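Long-range contact in uncharacterized GST-like proteinprotein (Pseudomonas syringae pv. tomato, PDB 3IC8), which is of unknown function but carries the N- and C-terminal domains of the glutathione transferase family and may therefore bind glutathione: residues I5-P10 against V55-A60. Residues are numbered along the deposited sequence; the frame is centred on the assembly and turned at random.
Sequences ILHHYP and VLQIGA
Ile5 and His7 of strand 4-8 flank Gln57 of strand 55-58 in an antiparallel pairing inside the thioredoxin-like N-terminal domain of this glutathione transferase relative. The two strands run 4.7 Å apart at closest approach, in nearly opposite directions. Ile5 with Gln57 and His7 with Val55 are hydrogen-bonded pairs, and Leu6 with Leu56 is the non-hydrogen-bonded pair between them.

The tight part lies on the face that carries Ile5, His7, Val55 and Gln57. The extended Gln57 chain, with CG anti to the backbone N, runs alongside Ile5 and brings its amide level with the His7 ring. Imidazole and amide planes stand 23° apart. His7 NE2 donates its N-H to Gln57 OE1 at 2.8 Å, nearly in the ring plane but tilted 25° from the amide carbonyl plane. A polar bond thus sits on a buried face, where beta-branched Ile5 and Val55 suit the extended backbone. Ile5 lays hydrocarbon beside the bond, its CD1 3.6 Å from Gln57 OE1, while Val55 packs its CB against His7 CB. Three bonds hold the amide, OE1 by His7 and NE2 by Gly59 O and Ala231 O, and so fix its rotation.

On the other face the two segments meet more loosely: Leu6 and Leu56 both touch Met69 of helix 66-76, each is little buried by the opposite segment, and their branched tips reach across mainly to backbone oxygens, as Leu6 CD1 does at 3.6 Å from Val55 O. Beyond His7 the first strand parts from its partner, and Tyr9 OH bonds Asp203 of the second subunit. At the other end the chain turns at Gly59, whose positive phi suits a residue without a side chain, and Gln57 NE2 donates to Gly59 O at 3.0 Å, almost straight at 174°.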
ATOM      1  N   ILE A   5      22.386   7.239 -19.599  1.00 25.57           N
ATOM      2  CA  ILE A   5      21.601   6.669 -20.658  1.00 25.28           C
ATOM      3  C   ILE A   5      21.510   5.173 -20.534  1.00 24.97           C
ATOM      4  O   ILE A   5      22.484   4.505 -20.453  1.00 24.61           O
ATOM      5  CB  ILE A   5      22.185   7.037 -22.014  1.00 25.03           C
ATOM      6  CG1 ILE A   5      22.179   8.543 -22.196  1.00 24.51           C
ATOM      7  CG2 ILE A   5      21.404   6.432 -23.074  1.00 24.73           C
ATOM      8  CD1 ILE A   5      22.845   9.003 -23.427  1.00 22.73           C
ATOM      9  N   LEU A   6      20.312   4.647 -20.510  1.00 24.73           N
ATOM     10  CA  LEU A   6      20.155   3.221 -20.508  1.00 25.03           C
ATOM     11  C   LEU A   6      19.628   2.710 -21.844  1.00 24.77           C
ATOM     12  O   LEU A   6      18.629   3.153 -22.337  1.00 24.87           O
ATOM     13  CB  LEU A   6      19.245   2.792 -19.377  1.00 25.18           C
ATOM     14  CG  LEU A   6      19.184   1.310 -19.084  1.00 25.11           C
ATOM     15  CD1 LEU A   6      20.450   0.898 -18.427  1.00 24.95           C
ATOM     16  CD2 LEU A   6      18.028   0.990 -18.236  1.00 22.91           C
ATOM     17  N   HIS A   7      20.344   1.771 -22.421  1.00 24.24           N
ATOM     18  CA  HIS A   7      19.935   1.107 -23.628  1.00 23.84           C
ATOM     19  C   HIS A   7      19.357  -0.232 -23.218  1.00 23.87           C
ATOM     20  O   HIS A   7      20.044  -1.063 -22.689  1.00 23.57           O
ATOM     21  CB  HIS A   7      21.148   0.855 -24.499  1.00 23.51           C
ATOM     22  CG  HIS A   7      21.800   2.093 -25.010  1.00 23.88           C
ATOM     23  ND1 HIS A   7      21.613   2.545 -26.286  1.00 22.75           N
ATOM     24  CD2 HIS A   7      22.649   2.961 -24.428  1.00 21.25           C
ATOM     25  CE1 HIS A   7      22.305   3.644 -26.468  1.00 21.64           C
ATOM     26  NE2 HIS A   7      22.940   3.920 -25.355  1.00 21.82           N
ATOM     27  N   HIS A   8      18.076  -0.429 -23.449  1.00 23.33           N
ATOM     28  CA  HIS A   8      17.416  -1.626 -22.993  1.00 23.68           C
ATOM     29  C   HIS A   8      16.179  -1.974 -23.763  1.00 23.38           C
ATOM     30  O   HIS A   8      15.718  -1.223 -24.558  1.00 23.33           O
ATOM     31  CB  HIS A   8      17.082  -1.523 -21.526  1.00 23.00           C
ATOM     32  CG  HIS A   8      15.990  -0.566 -21.226  1.00 23.82           C
ATOM     33  ND1 HIS A   8      16.031   0.742 -21.618  1.00 25.56           N
ATOM     34  CD2 HIS A   8      14.836  -0.719 -20.553  1.00 22.59           C
ATOM     35  CE1 HIS A   8      14.940   1.349 -21.221  1.00 25.26           C
ATOM     36  NE2 HIS A   8      14.206   0.487 -20.561  1.00 23.32           N
ATOM     37  N   TYR A   9      15.643  -3.140 -23.502  1.00 23.38           N
ATOM     38  CA  TYR A   9      14.398  -3.483 -24.097  1.00 23.13           C
ATOM     39  C   TYR A   9      13.411  -3.395 -22.987  1.00 23.67           C
ATOM     40  O   TYR A   9      13.461  -4.122 -22.053  1.00 23.87           O
ATOM     41  CB  TYR A   9      14.474  -4.880 -24.674  1.00 23.00           C
ATOM     42  CG  TYR A   9      13.359  -5.242 -25.602  1.00 22.26           C
ATOM     43  CD1 TYR A   9      13.292  -4.744 -26.876  1.00 20.10           C
ATOM     44  CD2 TYR A   9      12.375  -6.091 -25.198  1.00 22.34           C
ATOM     45  CE1 TYR A   9      12.285  -5.073 -27.688  1.00 19.49           C
ATOM     46  CE2 TYR A   9      11.377  -6.419 -26.007  1.00 21.73           C
ATOM     47  CZ  TYR A   9      11.330  -5.913 -27.245  1.00 20.96           C
ATOM     48  OH  TYR A   9      10.312  -6.267 -28.029  1.00 22.49           O
ATOM     49  N   PRO A  10      12.495  -2.474 -23.129  1.00 24.09           N
ATOM     50  CA  PRO A  10      11.615  -2.033 -22.064  1.00 24.48           C
ATOM     51  C   PRO A  10      10.677  -3.072 -21.493  1.00 24.46           C
ATOM     52  O   PRO A  10      10.374  -3.013 -20.343  1.00 24.69           O
ATOM     53  CB  PRO A  10      10.860  -0.914 -22.719  1.00 24.67           C
ATOM     54  CG  PRO A  10      11.788  -0.392 -23.651  1.00 24.96           C
ATOM     55  CD  PRO A  10      12.505  -1.515 -24.223  1.00 23.92           C
ATOM     56  N   VAL A  55      22.632  -1.769 -21.126  1.00 20.33           N
ATOM     57  CA  VAL A  55      23.916  -1.134 -21.237  1.00 20.07           C
ATOM     58  C   VAL A  55      23.831   0.311 -20.811  1.00 20.09           C
ATOM     59  O   VAL A  55      22.883   0.977 -21.084  1.00 19.57           O
ATOM     60  CB  VAL A  55      24.442  -1.261 -22.647  1.00 20.15           C
ATOM     61  CG1 VAL A  55      25.429  -0.219 -22.950  1.00 20.81           C
ATOM     62  CG2 VAL A  55      25.051  -2.580 -22.831  1.00 20.39           C
ATOM     63  N   LEU A  56      24.844   0.782 -20.117  1.00 20.76           N
ATOM     64  CA  LEU A  56      24.847   2.134 -19.600  1.00 21.71           C
ATOM     65  C   LEU A  56      25.760   3.094 -20.357  1.00 21.91           C
ATOM     66  O   LEU A  56      26.927   2.871 -20.490  1.00 21.19           O
ATOM     67  CB  LEU A  56      25.237   2.105 -18.145  1.00 21.74           C
ATOM     68  CG  LEU A  56      24.788   3.173 -17.169  1.00 22.81           C
ATOM     69  CD1 LEU A  56      25.913   3.630 -16.353  1.00 20.10           C
ATOM     70  CD2 LEU A  56      24.136   4.308 -17.819  1.00 22.06           C
ATOM     71  N   GLN A  57      25.191   4.174 -20.859  1.00 22.43           N
ATOM     72  CA  GLN A  57      25.972   5.172 -21.542  1.00 22.79           C
ATOM     73  C   GLN A  57      25.992   6.479 -20.800  1.00 23.49           C
ATOM     74  O   GLN A  57      24.970   7.008 -20.456  1.00 24.03           O
ATOM     75  CB  GLN A  57      25.438   5.410 -22.944  1.00 22.37           C
ATOM     76  CG  GLN A  57      26.047   6.573 -23.636  1.00 21.01           C
ATOM     77  CD  GLN A  57      25.462   6.840 -24.992  1.00 23.73           C
ATOM     78  OE1 GLN A  57      24.418   6.354 -25.325  1.00 22.77           O
ATOM     79  NE2 GLN A  57      26.148   7.611 -25.777  1.00 22.41           N
ATOM     80  N   ILE A  58      27.187   6.984 -20.570  1.00 23.78           N
ATOM     81  CA  ILE A  58      27.394   8.344 -20.166  1.00 23.83           C
ATOM     82  C   ILE A  58      28.397   8.989 -21.098  1.00 24.07           C
ATOM     83  O   ILE A  58      29.564   8.722 -21.029  1.00 24.65           O
ATOM     84  CB  ILE A  58      27.902   8.366 -18.762  1.00 23.62           C
ATOM     85  CG1 ILE A  58      26.880   7.711 -17.870  1.00 23.10           C
ATOM     86  CG2 ILE A  58      28.099   9.733 -18.314  1.00 23.96           C
ATOM     87  CD1 ILE A  58      27.400   7.255 -16.628  1.00 20.36           C
ATOM     88  N   GLY A  59      27.915   9.840 -21.986  1.00 24.06           N
ATOM     89  CA  GLY A  59      28.752  10.435 -22.996  1.00 23.48           C
ATOM     90  C   GLY A  59      29.371   9.461 -23.957  1.00 23.18           C
ATOM     91  O   GLY A  59      28.712   8.748 -24.641  1.00 22.57           O
ATOM     92  N   ALA A  60      30.681   9.458 -23.979  1.00 23.20           N
ATOM     93  CA  ALA A  60      31.450   8.563 -24.794  1.00 23.66           C
ATOM     94  C   ALA A  60      32.008   7.430 -23.963  1.00 23.62           C
ATOM     95  O   ALA A  60      32.937   6.803 -24.356  1.00 23.87           O
ATOM     96  CB  ALA A  60      32.539   9.294 -25.501  1.00 23.23           C
TER